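Local coordinates for protein 2,3-dihydroxy-2,3-dihydrophenylpropionate dehydrogenase (Pseudomonas sp. MC1, PDB 5XTF) that probably catalyses the NAD(+)-dependent oxidation of the cis-dihydrodiol of naphthalene to 1,2-dihydroxynaphthalene, as a tetrameric member of the short-chain dehydrogenase/reductase family, at residues G36-L39 with V40-F43; V54-E57 with E58-A61; N84-L87 with I88-I92; K120-S123 with S124-I128; C171-A174 with S175-V179. All coordinates share one frame; numbering follows the deposited sequence.

Contact 1. Residues G36-L39 with V40-F43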
loop_
_atom_site.group_PDB
_atom_site.type_symbol
_atom_site.label_atom_id
_atom_site.label_comp_id
_atom_site.label_asym_id
_atom_site.label_seq_id
_atom_site.Cartn_x
_atom_site.Cartn_y
_atom_site.Cartn_z
ATOM N N GLY B 36 -15.198 17.286 13.521
ATOM C CA GLY B 36 -14.425 18.186 14.366
ATOM C C GLY B 36 -15.157 18.590 15.625
ATOM O O GLY B 36 -14.556 18.702 16.696
ATOM N N LEU B 37 -16.467 18.812 15.517
ATOM C CA LEU B 37 -17.267 19.124 16.696
ATOM C C LEU B 37 -17.291 17.944 17.667
ATOM O O LEU B 37 -17.226 18.126 18.889
ATOM C CB LEU B 37 -18.675 19.516 16.256
ATOM C CG LEU B 37 -19.835 19.654 17.243
ATOM C CD1 LEU B 37 -19.532 20.647 18.341
ATOM C CD2 LEU B 37 -21.053 20.107 16.456
ATOM N N GLU B 38 -17.335 16.722 17.138
ATOM C CA GLU B 38 -17.309 15.562 18.019
ATOM C C GLU B 38 -15.940 15.373 18.655
ATOM O O GLU B 38 -15.844 14.826 19.758
ATOM C CB GLU B 38 -17.726 14.314 17.254
ATOM C CG GLU B 38 -19.202 14.309 16.873
ATOM C CD GLU B 38 -20.142 14.488 18.081
ATOM O OE1 GLU B 38 -19.888 13.912 19.175
ATOM O OE2 GLU B 38 -21.144 15.213 17.921
ATOM N N LEU B 39 -14.879 15.822 17.991
ATOM C CA LEU B 39 -13.564 15.778 18.618
ATOM C C LEU B 39 -13.500 16.726 19.809
ATOM O O LEU B 39 -12.935 16.383 20.859
ATOM C CB LEU B 39 -12.484 16.111 17.589
ATOM C CG LEU B 39 -12.407 15.125 16.421
ATOM C CD1 LEU B 39 -11.272 15.495 15.461
ATOM C CD2 LEU B 39 -12.245 13.717 16.954
ATOM N N VAL B 40 -14.096 17.913 19.674
ATOM C CA VAL B 40 -14.211 18.823 20.810
ATOM C C VAL B 40 -14.927 18.142 21.965
ATOM O O VAL B 40 -14.425 18.093 23.094
ATOM C CB VAL B 40 -14.942 20.107 20.398
ATOM C CG1 VAL B 40 -15.299 20.926 21.660
ATOM C CG2 VAL B 40 -14.104 20.895 19.424
ATOM N N ARG B 41 -16.116 17.607 21.697
ATOM C CA ARG B 41 -16.875 16.955 22.749
ATOM C C ARG B 41 -16.117 15.764 23.316
ATOM O O ARG B 41 -16.136 15.530 24.530
ATOM C CB ARG B 41 -18.239 16.536 22.213
ATOM C CG ARG B 41 -19.069 17.718 21.767
ATOM C CD ARG B 41 -20.340 17.292 21.049
ATOM N NE ARG B 41 -21.122 18.454 20.636
ATOM C CZ ARG B 41 -22.097 18.431 19.731
ATOM N NH1 ARG B 41 -22.416 17.294 19.123
ATOM N NH2 ARG B 41 -22.749 19.552 19.420
ATOM N N SER B 42 -15.418 15.014 22.464
ATOM C CA SER B 42 -14.748 13.812 22.950
ATOM C C SER B 42 -13.518 14.146 23.782
ATOM O O SER B 42 -13.265 13.506 24.811
ATOM C CB SER B 42 -14.370 12.914 21.776
ATOM O OG SER B 42 -15.489 12.141 21.402
ATOM N N PHE B 43 -12.717 15.111 23.336
ATOM C CA PHE B 43 -11.506 15.430 24.079
ATOM C C PHE B 43 -11.845 16.170 25.366
ATOM O O PHE B 43 -11.224 15.931 26.414
ATOM C CB PHE B 43 -10.542 16.238 23.202
ATOM C CG PHE B 43 -9.678 15.388 22.290
ATOM C CD1 PHE B 43 -10.116 15.028 21.016
ATOM C CD2 PHE B 43 -8.426 14.949 22.702
ATOM C CE1 PHE B 43 -9.313 14.233 20.161
ATOM C CE2 PHE B 43 -7.617 14.157 21.845
ATOM C CZ PHE B 43 -8.073 13.801 20.583
HETATM O O HOH W 1 -18.040 12.674 20.768
#

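Contact 2. Residues V54-E57 with E58-A61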
loop_
_atom_site.group_PDB
_atom_site.type_symbol
_atom_site.label_atom_id
_atom_site.label_comp_id
_atom_site.label_asym_id
_atom_site.label_seq_id
_atom_site.Cartn_x
_atom_site.Cartn_y
_atom_site.Cartn_z
ATOM N N VAL B 54 -12.994 27.613 14.172
ATOM C CA VAL B 54 -14.344 27.446 13.663
ATOM C C VAL B 54 -14.570 28.458 12.544
ATOM O O VAL B 54 -13.931 29.513 12.522
ATOM C CB VAL B 54 -15.337 27.613 14.823
ATOM C CG1 VAL B 54 -15.704 29.080 15.080
ATOM C CG2 VAL B 54 -16.490 26.810 14.570
ATOM N N ARG B 55 -15.460 28.129 11.589
ATOM C CA ARG B 55 -15.592 28.954 10.379
ATOM C C ARG B 55 -16.411 30.221 10.583
ATOM O O ARG B 55 -16.175 31.213 9.887
ATOM C CB ARG B 55 -16.250 28.205 9.208
ATOM C CG ARG B 55 -15.497 27.045 8.616
ATOM C CD ARG B 55 -16.327 25.753 8.673
ATOM N NE ARG B 55 -16.484 25.215 10.028
ATOM C CZ ARG B 55 -15.489 24.714 10.746
ATOM N NH1 ARG B 55 -14.256 24.679 10.288
ATOM N NH2 ARG B 55 -15.709 24.260 11.932
ATOM N N ASN B 56 -17.406 30.217 11.464
ATOM C CA ASN B 56 -18.237 31.403 11.581
ATOM C C ASN B 56 -18.804 31.508 12.990
ATOM O O ASN B 56 -18.550 30.676 13.867
ATOM C CB ASN B 56 -19.341 31.394 10.523
ATOM C CG ASN B 56 -20.230 30.184 10.627
ATOM O OD1 ASN B 56 -20.577 29.744 11.725
ATOM N ND2 ASN B 56 -20.607 29.631 9.482
ATOM N N GLU B 57 -19.614 32.543 13.181
ATOM C CA GLU B 57 -20.065 32.931 14.504
ATOM C C GLU B 57 -21.169 32.016 14.995
ATOM O O GLU B 57 -21.289 31.803 16.203
ATOM C CB GLU B 57 -20.532 34.392 14.482
ATOM C CG GLU B 57 -19.550 35.426 13.829
ATOM C CD GLU B 57 -19.013 35.069 12.417
ATOM O OE1 GLU B 57 -17.784 35.155 12.200
ATOM O OE2 GLU B 57 -19.795 34.691 11.511
ATOM N N GLU B 58 -21.970 31.465 14.075
ATOM C CA GLU B 58 -23.010 30.518 14.456
ATOM C C GLU B 58 -22.403 29.271 15.070
ATOM O O GLU B 58 -22.920 28.731 16.060
ATOM C CB GLU B 58 -23.857 30.126 13.246
ATOM C CG GLU B 58 -24.788 31.206 12.716
ATOM C CD GLU B 58 -24.059 32.354 12.072
ATOM O OE1 GLU B 58 -24.313 33.512 12.456
ATOM O OE2 GLU B 58 -23.234 32.126 11.164
ATOM N N GLN B 59 -21.319 28.784 14.470
ATOM C CA GLN B 59 -20.651 27.623 15.024
ATOM C C GLN B 59 -19.983 27.962 16.346
ATOM O O GLN B 59 -19.922 27.119 17.245
ATOM C CB GLN B 59 -19.642 27.088 14.015
ATOM C CG GLN B 59 -20.200 26.645 12.679
ATOM C CD GLN B 59 -19.101 26.197 11.749
ATOM O OE1 GLN B 59 -17.995 26.737 11.776
ATOM N NE2 GLN B 59 -19.386 25.196 10.933
ATOM N N GLU B 60 -19.497 29.194 16.489
ATOM C CA GLU B 60 -19.012 29.639 17.786
ATOM C C GLU B 60 -20.117 29.562 18.832
ATOM O O GLU B 60 -19.891 29.073 19.941
ATOM C CB GLU B 60 -18.463 31.058 17.676
ATOM C CG GLU B 60 -17.820 31.552 18.941
ATOM C CD GLU B 60 -17.327 32.969 18.800
ATOM O OE1 GLU B 60 -17.949 33.726 18.024
ATOM O OE2 GLU B 60 -16.310 33.313 19.443
ATOM N N ALA B 61 -21.324 30.016 18.486
ATOM C CA ALA B 61 -22.430 30.010 19.437
ATOM C C ALA B 61 -22.832 28.587 19.790
ATOM O O ALA B 61 -23.201 28.301 20.940
ATOM C CB ALA B 61 -23.619 30.777 18.863
#

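Contact 3. Residues N84-L87 with I88-I92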
loop_
_atom_site.group_PDB
_atom_site.type_symbol
_atom_site.label_atom_id
_atom_site.label_comp_id
_atom_site.label_asym_id
_atom_site.label_seq_id
_atom_site.Cartn_x
_atom_site.Cartn_y
_atom_site.Cartn_z
ATOM N N ASN B 84 -4.193 30.650 11.836
ATOM C CA ASN B 84 -3.595 29.487 12.491
ATOM C C ASN B 84 -2.651 29.916 13.608
ATOM O O ASN B 84 -2.635 29.310 14.682
ATOM C CB ASN B 84 -2.828 28.628 11.471
ATOM C CG ASN B 84 -3.731 27.963 10.460
ATOM O OD1 ASN B 84 -3.689 28.273 9.268
ATOM N ND2 ASN B 84 -4.532 27.029 10.920
ATOM N N GLU B 85 -1.833 30.943 13.357
ATOM C CA GLU B 85 -0.988 31.486 14.416
ATOM C C GLU B 85 -1.831 31.994 15.581
ATOM O O GLU B 85 -1.517 31.739 16.752
ATOM C CB GLU B 85 -0.108 32.593 13.843
ATOM C CG GLU B 85 0.943 32.063 12.877
ATOM C CD GLU B 85 1.680 33.165 12.129
ATOM O OE1 GLU B 85 1.062 34.221 11.843
ATOM O OE2 GLU B 85 2.884 32.980 11.847
ATOM N N LYS B 86 -2.929 32.682 15.275
ATOM C CA LYS B 86 -3.822 33.187 16.311
ATOM C C LYS B 86 -4.374 32.050 17.162
ATOM O O LYS B 86 -4.338 32.111 18.399
ATOM C CB LYS B 86 -4.944 33.983 15.653
ATOM C CG LYS B 86 -5.854 34.763 16.588
ATOM C CD LYS B 86 -6.795 35.592 15.708
ATOM C CE LYS B 86 -8.140 35.870 16.350
ATOM N NZ LYS B 86 -7.994 35.973 17.805
ATOM N N LEU B 87 -4.860 30.986 16.508
ATOM C CA LEU B 87 -5.344 29.804 17.224
ATOM C C LEU B 87 -4.304 29.291 18.209
ATOM O O LEU B 87 -4.592 29.088 19.397
ATOM C CB LEU B 87 -5.716 28.702 16.233
ATOM C CG LEU B 87 -6.246 27.381 16.802
ATOM C CD1 LEU B 87 -7.648 27.551 17.280
ATOM C CD2 LEU B 87 -6.185 26.256 15.746
ATOM N N ILE B 88 -3.073 29.098 17.738
ATOM C CA ILE B 88 -2.022 28.637 18.634
ATOM C C ILE B 88 -1.771 29.663 19.738
ATOM O O ILE B 88 -1.740 29.323 20.924
ATOM C CB ILE B 88 -0.739 28.329 17.850
ATOM C CG1 ILE B 88 -1.034 27.312 16.734
ATOM C CG2 ILE B 88 0.350 27.825 18.797
ATOM C CD1 ILE B 88 -1.822 26.086 17.186
ATOM N N LYS B 89 -1.580 30.932 19.361
ATOM C CA LYS B 89 -1.211 31.943 20.346
ATOM C C LYS B 89 -2.245 32.021 21.472
ATOM O O LYS B 89 -1.893 32.040 22.658
ATOM C CB LYS B 89 -1.029 33.298 19.666
ATOM C CG LYS B 89 -0.411 34.345 20.586
ATOM C CD LYS B 89 -0.330 35.724 19.927
ATOM C CE LYS B 89 0.639 36.628 20.692
ATOM N NZ LYS B 89 0.373 36.654 22.170
ATOM N N GLN B 90 -3.530 32.021 21.118
ATOM C CA GLN B 90 -4.563 32.034 22.149
ATOM C C GLN B 90 -4.524 30.773 22.990
ATOM O O GLN B 90 -4.828 30.816 24.193
ATOM C CB GLN B 90 -5.943 32.175 21.518
ATOM C CG GLN B 90 -6.276 33.569 21.025
ATOM C CD GLN B 90 -7.770 33.751 20.808
ATOM O OE1 GLN B 90 -8.591 33.009 21.343
ATOM N NE2 GLN B 90 -8.130 34.787 20.092
ATOM N N THR B 91 -4.190 29.635 22.373
ATOM C CA THR B 91 -4.133 28.393 23.133
ATOM C C THR B 91 -3.087 28.489 24.240
ATOM O O THR B 91 -3.356 28.149 25.399
ATOM C CB THR B 91 -3.835 27.207 22.205
ATOM O OG1 THR B 91 -4.874 27.069 21.223
ATOM C CG2 THR B 91 -3.755 25.930 23.016
ATOM N N ILE B 92 -1.900 28.989 23.897
ATOM C CA ILE B 92 -0.801 29.089 24.849
ATOM C C ILE B 92 -1.141 30.085 25.953
ATOM O O ILE B 92 -0.950 29.808 27.143
ATOM C CB ILE B 92 0.492 29.483 24.114
ATOM C CG1 ILE B 92 0.766 28.487 22.985
ATOM C CG2 ILE B 92 1.659 29.559 25.084
ATOM C CD1 ILE B 92 0.741 27.011 23.432
#

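Contact 4. Residues K120-S123 with S124-I128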
loop_
_atom_site.group_PDB
_atom_site.type_symbol
_atom_site.label_atom_id
_atom_site.label_comp_id
_atom_site.label_asym_id
_atom_site.label_seq_id
_atom_site.Cartn_x
_atom_site.Cartn_y
_atom_site.Cartn_z
ATOM N N LYS B 120 -13.403 25.783 -14.337
ATOM C CA LYS B 120 -14.005 25.191 -13.155
ATOM C C LYS B 120 -13.029 24.268 -12.438
ATOM O O LYS B 120 -12.920 24.311 -11.203
ATOM C CB LYS B 120 -15.274 24.451 -13.551
ATOM C CG LYS B 120 -15.784 23.514 -12.482
ATOM C CD LYS B 120 -17.318 23.574 -12.354
ATOM C CE LYS B 120 -17.829 22.825 -11.087
ATOM N NZ LYS B 120 -17.209 23.290 -9.789
ATOM N N ILE B 121 -12.307 23.433 -13.188
ATOM C CA ILE B 121 -11.328 22.549 -12.566
ATOM C C ILE B 121 -10.280 23.364 -11.823
ATOM O O ILE B 121 -9.925 23.055 -10.678
ATOM C CB ILE B 121 -10.667 21.643 -13.611
ATOM C CG1 ILE B 121 -11.696 20.740 -14.273
ATOM C CG2 ILE B 121 -9.584 20.818 -12.959
ATOM C CD1 ILE B 121 -11.094 19.931 -15.373
ATOM N N SER B 122 -9.778 24.423 -12.465
ATOM C CA SER B 122 -8.732 25.231 -11.859
ATOM C C SER B 122 -9.198 25.867 -10.558
ATOM O O SER B 122 -8.433 25.945 -9.593
ATOM C CB SER B 122 -8.276 26.314 -12.824
ATOM O OG SER B 122 -7.151 26.980 -12.292
ATOM N N SER B 123 -10.442 26.346 -10.516
ATOM C CA SER B 123 -10.949 26.950 -9.291
ATOM C C SER B 123 -11.070 25.916 -8.183
ATOM O O SER B 123 -10.549 26.109 -7.075
ATOM C CB SER B 123 -12.299 27.611 -9.548
ATOM O OG SER B 123 -12.129 28.798 -10.286
ATOM N N SER B 124 -11.766 24.814 -8.465
ATOM C CA SER B 124 -11.942 23.774 -7.465
ATOM C C SER B 124 -10.601 23.278 -6.957
ATOM O O SER B 124 -10.417 23.102 -5.743
ATOM C CB SER B 124 -12.749 22.622 -8.054
ATOM O OG SER B 124 -13.983 23.095 -8.573
ATOM N N PHE B 125 -9.635 23.085 -7.867
ATOM C CA PHE B 125 -8.342 22.546 -7.455
ATOM C C PHE B 125 -7.679 23.475 -6.451
ATOM O O PHE B 125 -7.120 23.022 -5.443
ATOM C CB PHE B 125 -7.438 22.306 -8.676
ATOM C CG PHE B 125 -6.046 21.833 -8.326
ATOM C CD1 PHE B 125 -5.095 22.718 -7.849
ATOM C CD2 PHE B 125 -5.685 20.511 -8.495
ATOM C CE1 PHE B 125 -3.821 22.294 -7.507
ATOM C CE2 PHE B 125 -4.400 20.082 -8.180
ATOM C CZ PHE B 125 -3.471 20.975 -7.677
ATOM N N ASP B 126 -7.733 24.778 -6.703
ATOM C CA ASP B 126 -7.136 25.721 -5.768
ATOM C C ASP B 126 -7.832 25.658 -4.416
ATOM O O ASP B 126 -7.179 25.708 -3.362
ATOM C CB ASP B 126 -7.191 27.129 -6.360
ATOM C CG ASP B 126 -6.388 27.249 -7.675
ATOM O OD1 ASP B 126 -5.566 26.349 -7.968
ATOM O OD2 ASP B 126 -6.573 28.242 -8.421
ATOM N N GLU B 127 -9.155 25.510 -4.417
ATOM C CA GLU B 127 -9.859 25.500 -3.144
ATOM C C GLU B 127 -9.607 24.187 -2.405
ATOM O O GLU B 127 -9.400 24.181 -1.187
ATOM C CB GLU B 127 -11.352 25.748 -3.371
ATOM C CG GLU B 127 -11.988 26.661 -2.337
ATOM C CD GLU B 127 -13.413 27.087 -2.699
ATOM O OE1 GLU B 127 -13.671 27.386 -3.890
ATOM O OE2 GLU B 127 -14.271 27.119 -1.780
ATOM N N ILE B 128 -9.550 23.074 -3.137
ATOM C CA ILE B 128 -9.374 21.778 -2.489
ATOM C C ILE B 128 -7.985 21.674 -1.878
ATOM O O ILE B 128 -7.832 21.304 -0.705
ATOM C CB ILE B 128 -9.648 20.638 -3.483
ATOM C CG1 ILE B 128 -11.152 20.479 -3.667
ATOM C CG2 ILE B 128 -9.047 19.331 -2.993
ATOM C CD1 ILE B 128 -11.543 20.302 -5.071
#

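Contact 5. Residues C171-A174 with S175-V179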
loop_
_atom_site.group_PDB
_atom_site.type_symbol
_atom_site.label_atom_id
_atom_site.label_comp_id
_atom_site.label_asym_id
_atom_site.label_seq_id
_atom_site.Cartn_x
_atom_site.Cartn_y
_atom_site.Cartn_z
ATOM N N CYS B 171 -9.731 15.597 -7.970
ATOM C CA CYS B 171 -9.108 16.595 -7.101
ATOM C C CYS B 171 -9.152 16.142 -5.650
ATOM O O CYS B 171 -8.120 16.107 -4.967
ATOM C CB CYS B 171 -9.792 17.955 -7.247
ATOM S SG CYS B 171 -9.717 18.613 -8.929
ATOM N N TYR B 172 -10.342 15.780 -5.167
ATOM C CA TYR B 172 -10.471 15.356 -3.780
ATOM C C TYR B 172 -9.572 14.166 -3.492
ATOM O O TYR B 172 -8.845 14.166 -2.493
ATOM C CB TYR B 172 -11.932 15.027 -3.453
ATOM C CG TYR B 172 -12.172 14.684 -1.987
ATOM C CD1 TYR B 172 -12.312 15.685 -1.019
ATOM C CD2 TYR B 172 -12.266 13.357 -1.571
ATOM C CE1 TYR B 172 -12.529 15.370 0.324
ATOM C CE2 TYR B 172 -12.489 13.037 -0.225
ATOM C CZ TYR B 172 -12.621 14.045 0.709
ATOM O OH TYR B 172 -12.830 13.694 2.023
ATOM N N ILE B 173 -9.577 13.159 -4.372
ATOM C CA ILE B 173 -8.801 11.956 -4.100
ATOM C C ILE B 173 -7.314 12.269 -4.103
ATOM O O ILE B 173 -6.554 11.747 -3.276
ATOM C CB ILE B 173 -9.164 10.843 -5.095
ATOM C CG1 ILE B 173 -10.582 10.361 -4.806
ATOM C CG2 ILE B 173 -8.197 9.692 -4.969
ATOM C CD1 ILE B 173 -11.060 9.287 -5.706
ATOM N N ALA B 174 -6.882 13.159 -5.002
ATOM C CA ALA B 174 -5.476 13.547 -5.037
ATOM C C ALA B 174 -5.089 14.314 -3.778
ATOM O O ALA B 174 -3.997 14.117 -3.235
ATOM C CB ALA B 174 -5.200 14.372 -6.292
ATOM N N SER B 175 -5.972 15.185 -3.285
ATOM C CA SER B 175 -5.640 15.924 -2.069
ATOM C C SER B 175 -5.554 14.985 -0.873
ATOM O O SER B 175 -4.680 15.135 -0.015
ATOM C CB SER B 175 -6.658 17.034 -1.800
ATOM O OG SER B 175 -7.913 16.536 -1.355
ATOM N N LYS B 176 -6.440 14.006 -0.808
ATOM C CA LYS B 176 -6.404 13.082 0.315
ATOM C C LYS B 176 -5.223 12.127 0.229
ATOM O O LYS B 176 -4.723 11.679 1.265
ATOM C CB LYS B 176 -7.735 12.343 0.393
ATOM C CG LYS B 176 -8.856 13.282 0.919
ATOM C CD LYS B 176 -8.491 13.842 2.313
ATOM C CE LYS B 176 -9.624 14.653 2.918
ATOM N NZ LYS B 176 -9.267 15.113 4.298
ATOM N N HIS B 177 -4.740 11.819 -0.981
ATOM C CA HIS B 177 -3.483 11.087 -1.077
ATOM C C HIS B 177 -2.300 11.939 -0.644
ATOM O O HIS B 177 -1.367 11.435 -0.009
ATOM C CB HIS B 177 -3.279 10.568 -2.494
ATOM C CG HIS B 177 -3.998 9.289 -2.765
ATOM N ND1 HIS B 177 -5.368 9.228 -2.934
ATOM C CD2 HIS B 177 -3.543 8.019 -2.887
ATOM C CE1 HIS B 177 -5.721 7.974 -3.153
ATOM N NE2 HIS B 177 -4.633 7.223 -3.132
ATOM N N ALA B 178 -2.311 13.231 -0.974
ATOM C CA ALA B 178 -1.237 14.097 -0.502
ATOM C C ALA B 178 -1.143 14.084 1.028
ATOM O O ALA B 178 -0.039 14.096 1.584
ATOM C CB ALA B 178 -1.430 15.515 -1.044
ATOM N N VAL B 179 -2.285 14.012 1.728
ATOM C CA VAL B 179 -2.239 13.967 3.196
ATOM C C VAL B 179 -1.488 12.724 3.677
ATOM O O VAL B 179 -0.640 12.808 4.575
ATOM C CB VAL B 179 -3.657 14.048 3.806
ATOM C CG1 VAL B 179 -3.577 13.996 5.298
ATOM C CG2 VAL B 179 -4.360 15.349 3.369
#

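Contact 1. Residues G36-L39 with V40-F43
Arg41 reaches back over one helical turn to Leu37 and Glu38, and its guanidinium meets the two in different ways. Leu37 lies over one face, its CG 3.6 Å from Arg41 CZ, with CD2 coming within 3.5 Å of NH2 of Arg41. Glu38 comes to the edge: its OE2 stands 2.7 Å from Arg41 NH1, a salt bridge whose hydrogen bond is weak (123° at the hydrogen); the carboxylate and guanidinium planes stand 73° apart. A bend at chi2 (-56°) curls the Glu38 chain round to that position. Its other oxygen, OE1, accepts from a water 2.7 Å away, which in turn accepts from Ser42 OG. All this rides on helix 34-46, the first crossover of the Rossmann fold, between strands 25-28 and 49-54. On the helix's inner side Leu39 O takes the amide of Phe43 at 2.8 Å and also lies at the edge of the Phe43 ring, 3.1 Å from CD1. With an alanine at Arg41, Glu38 would probably lose its counter-charge and Leu37 the flat group that covers it. Arg41 NE also forms a salt bridge with Glu66 of helix 57-67, and Leu62 and Leu63 of that helix pack on Leu37.

Contact 2. Residues V54-E57 with E58-A61
Gln59 and Arg55 are joined through one side-chain oxygen: OE1 of Gln59 accepts from the backbone N of Arg55 at 2.9 Å, the donor lying nearly along the C=O axis, and weakly from Arg55 NE at 2.8 Å. The arginine chain bends at chi2 and chi3, and its guanidinium stands 74° from the amide plane. In the other direction, Asn56 OD1 takes Gln59 N at 3.0 Å in a straight bond (165°). Asn56 is thus the N-cap of helix 57-67, and its CG sits between the backbone N and the carbonyl carbon (chi1 59°), which brings OD1 over the first turn. The backbone follows with Glu60 N on Asn56 O at 3.2 Å and Ala61 N on Glu57 O at 2.9 Å.

Gln59 is a residue that binds NAD(+), although no cofactor occupies this chain; the end of the second Rossmann strand is where such enzymes usually receive the adenosine half. Replacing Gln59 by an alanine would probably leave the Arg55 amide without its acceptor and the arginine side chain freer to swing.

Outside this network, the carboxylates of Glu57 and Glu58 come close, OE2 to OE2 at 4.3 Å, on the exposed side, where the nearby helix N terminus may ease their repulsion. On the strand side, Val54 lays CG2 against the Gln59 chain, while its CG1 is 4.3 Å from Glu60 CB. Val54 closes strand 49-54, bonded through its backbone to Val74 and Gly76, and Glu57 and Glu60 lean on Val75 of the neighbouring strand 72-75.

Contact 3. Residues N84-L87 with I88-I92
Leu87 meets Thr91, and Lys86 meets Gln90, one turn on in helix 81-95. This helix belongs to the long crossover of the Rossmann fold, which carries the chain from edge strand 72-75 past strands 49-54 and 25-28 to strand 100-103. Leu87, Ile88 and Lys86 do most of the burying, each on a different side of the helix.

Ile88 faces helix 118-150, where its side chain packs on Ala142 and Ala143. Its CG1 is anti to the carbonyl carbon and beside its own N (chi1 -56°), which sets that methylene 3.3 Å from Asn84 O, next to the amide that bonds the same oxygen at 3.1 Å in an almost straight line (170°). Lys89, the next residue, gives its N to Glu85 O at 2.7 Å and lays CB against that oxygen.

Lys86 takes the outer flank. It runs side by side with Gln90, both pointing the same way, and a bend at the end of the lysine chain brings its ammonium towards the amide of Gln90. Underneath, Gln90 N bonds Lys86 O at 2.8 Å, and both side chains rest on Val74 of strand 72-75.

Leu87 turns inward onto Ser27 of the central strand 25-28. Its carbonyl is gripped twice by one residue: Thr91 N reaches Leu87 O at 3.1 Å, and the Thr91 hydroxyl, which is also bonded to Ser51 OG, donates from OG1 to the same Leu87 O at 2.7 Å from the opposite face of the carbonyl plane.

Contact 4. Residues K120-S123 with S124-I128
Phe125 and Ile121 form the close-packed side: Phe125 N bonds Ile121 O at 2.8 Å and its CB presses to 3.3 Å from that oxygen. With CG anti to the backbone N (chi1 176°), the ring leads away from residues 120-123, stacks on Phe129 and meets Phe137 of the second subunit; Ile121 packs against Ser141 of that subunit.

Helices 118-150 and 170-190 are the pair that commonly builds the four-helix interface between subunits in short-chain dehydrogenases, and both touch the second subunit here. Asp126 belongs to this seam. Ser122 O points at the flat face of its carboxylate, 3.1 Å from Asp126 CG; with no hydrogen between these acceptors, the approach is probably eased by Lys134 of the second subunit, which forms a salt bridge with Asp126 OD1 and a hydrogen bond with Ser122 OG.

The outward half is looser. Ser124 hangs on Lys120 O by two bonds: its N comes nearly end-on at 3.0 Å, while OG donates from 3.1 Å, well above the carbonyl plane. Lys120 bends at chi2 and chi4 so that NZ only weakly reaches Ser124 OG, 3.5 Å away. Ser123 and Glu127 are exposed, tied here by the backbone bond from Glu127 N to Ser123 O at 3.1 Å.

Contact 5. Residues C171-A174 with S175-V179
The backbone runs as regular helix through the join, Ser175 N bonding Cys171 O at 2.9 Å and Lys176 N bonding Tyr172 O at the same length. Two carbonyls take a second, side-chain donor. Ser175 has OG in the tight place between its N and carbonyl carbon (chi1 73°), and this points the hydroxyl back to donate to Tyr172 O at 2.8 Å; Asn132 of helix 118-150 also bonds that OG. His177 holds Ile173 O with both its backbone N and its ring: ND1 donates at 2.8 Å from well above the carbonyl plane, the amide arriving from the opposite face, while the oxygen lies in the plane of the imidazole. Ile173 CG2 runs beside the ring, 3.5 Å from ND1 of His177.

Tyr172 and Lys176 have the Tyr-x-x-x-Lys spacing that marks the active site of short-chain dehydrogenases. The lysine crosses the tyrosine: its CG makes a CH-pi contact over one face, 4.0 Å from the Tyr172 ring centroid and 20° off the normal, and its CE reaches 3.5 Å from Tyr172 OH. A bend at chi2 (-58°) carries the lysine along the ring face toward the hydroxyl. Lys176, known to bind NAD(+), has NZ bonded to Ala158 O in this cofactor-free chain, and Tyr172 OH is bonded to Ser159 OG. On the far flank His177 NE2 meets Lys184 of the second subunit, where Ala178 packs on its own counterpart.

How the contacts relate
Followed from the N terminus, the five contacts come strictly in series; each closes no more than a turn of its own helix or cap, and none nests in or crosses another. Contact 1 belongs to the first Rossmann crossover, contact 2 to the turn from strand 49-54 into helix 57-67, and contact 3 to the helix after strand 72-75. These three stay apart, with nearest atoms about 6 to 10 Å from one another. Contacts 4 and 5 lie on the neighbouring helices 118-150 and 170-190 and do touch: Ile128 CG2 packs 3.4 Å from Ser175 OG. Both also meet the second subunit, so helix 118-150 and the active-site helix 170-190 share the subunit interface.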